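Local coordinates for penicillin binding protein 2X (Streptococcus thermophilus, PDB 5U47) that probably cross-links peptide stems of neighbouring glycan strands in septal peptidoglycan as a transpeptidase of the division machinery, and binds penicillin, at residues 261-266 / 282-287. The protein carries 1 engineered substitution. Residues are numbered along the deposited sequence; the frame is centred on the assembly and turned at random.
Sequences TTQRPT and WVNRLY
Gln263 shows how one side-chain amide can bind a backbone carbonyl and a backbone N-H of a loop without regular structure at once, using its donor and its acceptor together. Its OE1 accepts from Arg285 N at 2.8 Å, the N-H pointing almost straight at the oxygen (172°) though the donor is tilted from the amide's carbonyl plane. On the other branch, NE2 donates a hydrogen bond to Val283 O at 3.0 Å, with that oxygen close to the amide plane. Two bonds to backbone atoms two residues apart fix the rotation of the amide and leave little doubt which end is oxygen. CG sits between the backbone N and the carbonyl carbon (chi1 75°), and the extended chain beyond carries the amide across to the loop. There Arg285 crosses it at about a right angle, its CG 3.5 Å from Gln263 CD, so that methylene rather than charge meets the amide. The guanidinium turns elsewhere: NH1 forms a salt bridge with Asp281 and donates to a water that in turn donates to Arg264 O, a water bridge added to the two direct bonds. Strand 258-264 is an outermost strand of the five-stranded antiparallel sheet of the penicillin-binding transpeptidase domain, and the loop bound here runs on toward helix 297-308, at the start of which lies an SxxK pattern consistent with the acylated serine of this family. Beside the amide, Asn284 closes an Asx turn, OD1 accepting from Leu286 N at 2.9 Å, while Leu286 CD2 lies 4.2 Å from OG1 of Thr261, a hydroxyl hydrogen-bonded to Thr249 of the adjacent strand.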
ATOM      1  N   THR A 261       0.289   3.449   7.798  1.00 20.54           N
ATOM      2  CA  THR A 261      -0.831   2.553   7.531  1.00 21.35           C
ATOM      3  C   THR A 261      -0.711   1.307   8.374  1.00 20.79           C
ATOM      4  O   THR A 261       0.366   0.744   8.499  1.00 21.07           O
ATOM      5  CB  THR A 261      -0.948   2.218   6.024  1.00 21.61           C
ATOM      6  OG1 THR A 261      -2.161   1.498   5.780  1.00 22.62           O
ATOM      7  CG2 THR A 261       0.241   1.438   5.505  1.00 22.14           C
ATOM      8  N   THR A 262      -1.814   0.886   8.967  1.00 19.95           N
ATOM      9  CA  THR A 262      -1.788  -0.306   9.775  1.00 20.62           C
ATOM     10  C   THR A 262      -3.145  -0.990   9.819  1.00 21.21           C
ATOM     11  O   THR A 262      -4.185  -0.400   9.465  1.00 20.65           O
ATOM     12  CB  THR A 262      -1.282   0.001  11.215  1.00 21.50           C
ATOM     13  OG1 THR A 262      -0.766  -1.201  11.819  1.00 22.29           O
ATOM     14  CG2 THR A 262      -2.386   0.613  12.070  1.00 22.28           C
ATOM     15  N   GLN A 263      -3.125  -2.247  10.238  1.00 20.37           N
ATOM     16  CA  GLN A 263      -4.348  -2.995  10.413  1.00 21.54           C
ATOM     17  C   GLN A 263      -4.211  -3.898  11.602  1.00 21.89           C
ATOM     18  O   GLN A 263      -3.106  -4.165  12.042  1.00 21.35           O
ATOM     19  CB  GLN A 263      -4.690  -3.816   9.179  1.00 22.03           C
ATOM     20  CG  GLN A 263      -3.867  -5.071   8.954  1.00 22.89           C
ATOM     21  CD  GLN A 263      -4.270  -5.755   7.656  1.00 23.57           C
ATOM     22  OE1 GLN A 263      -4.215  -5.150   6.581  1.00 22.82           O
ATOM     23  NE2 GLN A 263      -4.688  -6.999   7.751  1.00 21.88           N
ATOM     24  N   ARG A 264      -5.361  -4.337  12.121  1.00 22.92           N
ATOM     25  CA  ARG A 264      -5.437  -5.208  13.246  1.00 23.06           C
ATOM     26  C   ARG A 264      -6.440  -6.306  12.885  1.00 24.31           C
ATOM     27  O   ARG A 264      -7.405  -6.034  12.189  1.00 22.94           O
ATOM     28  CB  ARG A 264      -5.884  -4.447  14.499  1.00 25.05           C
ATOM     29  CG  ARG A 264      -4.854  -3.434  15.026  1.00 24.27           C
ATOM     30  CD  ARG A 264      -3.648  -4.162  15.599  1.00 24.36           C
ATOM     31  NE  ARG A 264      -2.630  -3.272  16.158  1.00 25.03           N
ATOM     32  CZ  ARG A 264      -1.711  -2.603  15.449  1.00 25.24           C
ATOM     33  NH1 ARG A 264      -1.691  -2.655  14.126  1.00 24.86           N
ATOM     34  NH2 ARG A 264      -0.814  -1.835  16.072  1.00 26.25           N
ATOM     35  N   PRO A 265      -6.206  -7.546  13.320  1.00 24.82           N
ATOM     36  CA  PRO A 265      -5.026  -7.946  14.098  1.00 25.16           C
ATOM     37  C   PRO A 265      -3.775  -7.937  13.240  1.00 23.57           C
ATOM     38  O   PRO A 265      -3.871  -7.971  12.016  1.00 23.94           O
ATOM     39  CB  PRO A 265      -5.362  -9.395  14.528  1.00 27.12           C
ATOM     40  CG  PRO A 265      -6.316  -9.860  13.485  1.00 28.42           C
ATOM     41  CD  PRO A 265      -7.162  -8.657  13.184  1.00 27.27           C
ATOM     42  N   THR A 266      -2.614  -7.904  13.884  1.00 23.27           N
ATOM     43  CA  THR A 266      -1.352  -7.825  13.163  1.00 23.29           C
ATOM     44  C   THR A 266      -0.379  -8.842  13.703  1.00 25.17           C
ATOM     45  O   THR A 266      -0.766  -9.718  14.483  1.00 26.43           O
ATOM     46  CB  THR A 266      -0.782  -6.386  13.228  1.00 22.94           C
ATOM     47  OG1 THR A 266       0.324  -6.226  12.312  1.00 22.46           O
ATOM     48  CG2 THR A 266      -0.356  -6.042  14.660  1.00 23.34           C
ATOM     49  N   TRP A 282      -5.747 -12.916   7.415  1.00 31.57           N
ATOM     50  CA  TRP A 282      -4.701 -12.748   6.415  1.00 33.07           C
ATOM     51  C   TRP A 282      -5.025 -11.735   5.315  1.00 33.14           C
ATOM     52  O   TRP A 282      -4.167 -11.429   4.502  1.00 35.13           O
ATOM     53  CB  TRP A 282      -4.404 -14.108   5.770  1.00 36.65           C
ATOM     54  CG  TRP A 282      -3.757 -15.080   6.717  1.00 38.22           C
ATOM     55  CD1 TRP A 282      -4.377 -15.918   7.582  1.00 38.97           C
ATOM     56  CD2 TRP A 282      -2.351 -15.283   6.892  1.00 37.81           C
ATOM     57  NE1 TRP A 282      -3.440 -16.636   8.300  1.00 40.42           N
ATOM     58  CE2 TRP A 282      -2.190 -16.265   7.890  1.00 38.86           C
ATOM     59  CE3 TRP A 282      -1.212 -14.717   6.312  1.00 37.32           C
ATOM     60  CZ2 TRP A 282      -0.933 -16.712   8.309  1.00 39.42           C
ATOM     61  CZ3 TRP A 282       0.039 -15.160   6.731  1.00 38.65           C
ATOM     62  CH2 TRP A 282       0.164 -16.152   7.720  1.00 38.17           C
ATOM     63  N   VAL A 283      -6.244 -11.205   5.290  1.00 33.35           N
ATOM     64  CA  VAL A 283      -6.664 -10.292   4.218  1.00 32.48           C
ATOM     65  C   VAL A 283      -6.065  -8.911   4.433  1.00 30.21           C
ATOM     66  O   VAL A 283      -6.084  -8.401   5.549  1.00 28.47           O
ATOM     67  CB  VAL A 283      -8.204 -10.229   4.138  1.00 34.34           C
ATOM     68  CG1 VAL A 283      -8.660  -9.282   3.054  1.00 35.81           C
ATOM     69  CG2 VAL A 283      -8.780 -11.629   3.853  1.00 37.33           C
ATOM     70  N   ASN A 284      -5.488  -8.329   3.377  1.00 27.47           N
ATOM     71  CA  ASN A 284      -4.895  -6.994   3.481  1.00 25.94           C
ATOM     72  C   ASN A 284      -6.017  -5.965   3.458  1.00 25.32           C
ATOM     73  O   ASN A 284      -6.780  -5.877   2.485  1.00 24.72           O
ATOM     74  CB  ASN A 284      -3.872  -6.758   2.371  1.00 26.42           C
ATOM     75  CG  ASN A 284      -3.085  -5.478   2.572  1.00 27.41           C
ATOM     76  OD1 ASN A 284      -3.646  -4.376   2.494  1.00 28.40           O
ATOM     77  ND2 ASN A 284      -1.784  -5.609   2.833  1.00 26.52           N
ATOM     78  N   ARG A 285      -6.122  -5.184   4.529  1.00 25.86           N
ATOM     79  CA  ARG A 285      -7.201  -4.215   4.626  1.00 27.11           C
ATOM     80  C   ARG A 285      -7.021  -2.948   3.829  1.00 26.10           C
ATOM     81  O   ARG A 285      -7.970  -2.196   3.710  1.00 27.10           O
ATOM     82  CB  ARG A 285      -7.466  -3.809   6.061  1.00 29.48           C
ATOM     83  CG  ARG A 285      -7.586  -4.969   7.007  1.00 34.96           C
ATOM     84  CD  ARG A 285      -8.786  -4.794   7.916  1.00 38.48           C
ATOM     85  NE  ARG A 285      -9.945  -5.357   7.247  1.00 39.48           N
ATOM     86  CZ  ARG A 285     -10.231  -6.655   7.211  1.00 41.66           C
ATOM     87  NH1 ARG A 285      -9.437  -7.544   7.797  1.00 44.31           N
ATOM     88  NH2 ARG A 285     -11.314  -7.064   6.575  1.00 42.37           N
ATOM     89  N   LEU A 286      -5.815  -2.689   3.318  1.00 24.55           N
ATOM     90  CA  LEU A 286      -5.613  -1.501   2.515  1.00 24.06           C
ATOM     91  C   LEU A 286      -6.131  -1.696   1.088  1.00 23.45           C
ATOM     92  O   LEU A 286      -6.769  -0.802   0.537  1.00 23.05           O
ATOM     93  CB  LEU A 286      -4.133  -1.107   2.479  1.00 23.82           C
ATOM     94  CG  LEU A 286      -3.773   0.136   1.658  1.00 24.07           C
ATOM     95  CD1 LEU A 286      -4.543   1.379   2.119  1.00 24.61           C
ATOM     96  CD2 LEU A 286      -2.292   0.377   1.711  1.00 23.71           C
ATOM     97  N   TYR A 287      -5.859  -2.850   0.487  1.00 22.64           N
ATOM     98  CA  TYR A 287      -6.217  -3.030  -0.925  1.00 23.77           C
ATOM     99  C   TYR A 287      -6.869  -4.341  -1.363  1.00 25.44           C
ATOM    100  O   TYR A 287      -7.214  -4.470  -2.545  1.00 26.23           O
ATOM    101  CB  TYR A 287      -4.961  -2.775  -1.802  1.00 23.37           C
ATOM    102  CG  TYR A 287      -3.807  -3.645  -1.440  1.00 23.62           C
ATOM    103  CD1 TYR A 287      -3.690  -4.929  -1.950  1.00 25.49           C
ATOM    104  CD2 TYR A 287      -2.837  -3.202  -0.551  1.00 23.55           C
ATOM    105  CE1 TYR A 287      -2.621  -5.750  -1.605  1.00 25.18           C
ATOM    106  CE2 TYR A 287      -1.780  -4.006  -0.197  1.00 23.91           C
ATOM    107  CZ  TYR A 287      -1.677  -5.284  -0.741  1.00 25.00           C
ATOM    108  OH  TYR A 287      -0.641  -6.094  -0.366  1.00 26.09           O
TER
HETATM  109  O   HOH W   1      -7.271  -7.175   9.791  0.50 29.32           O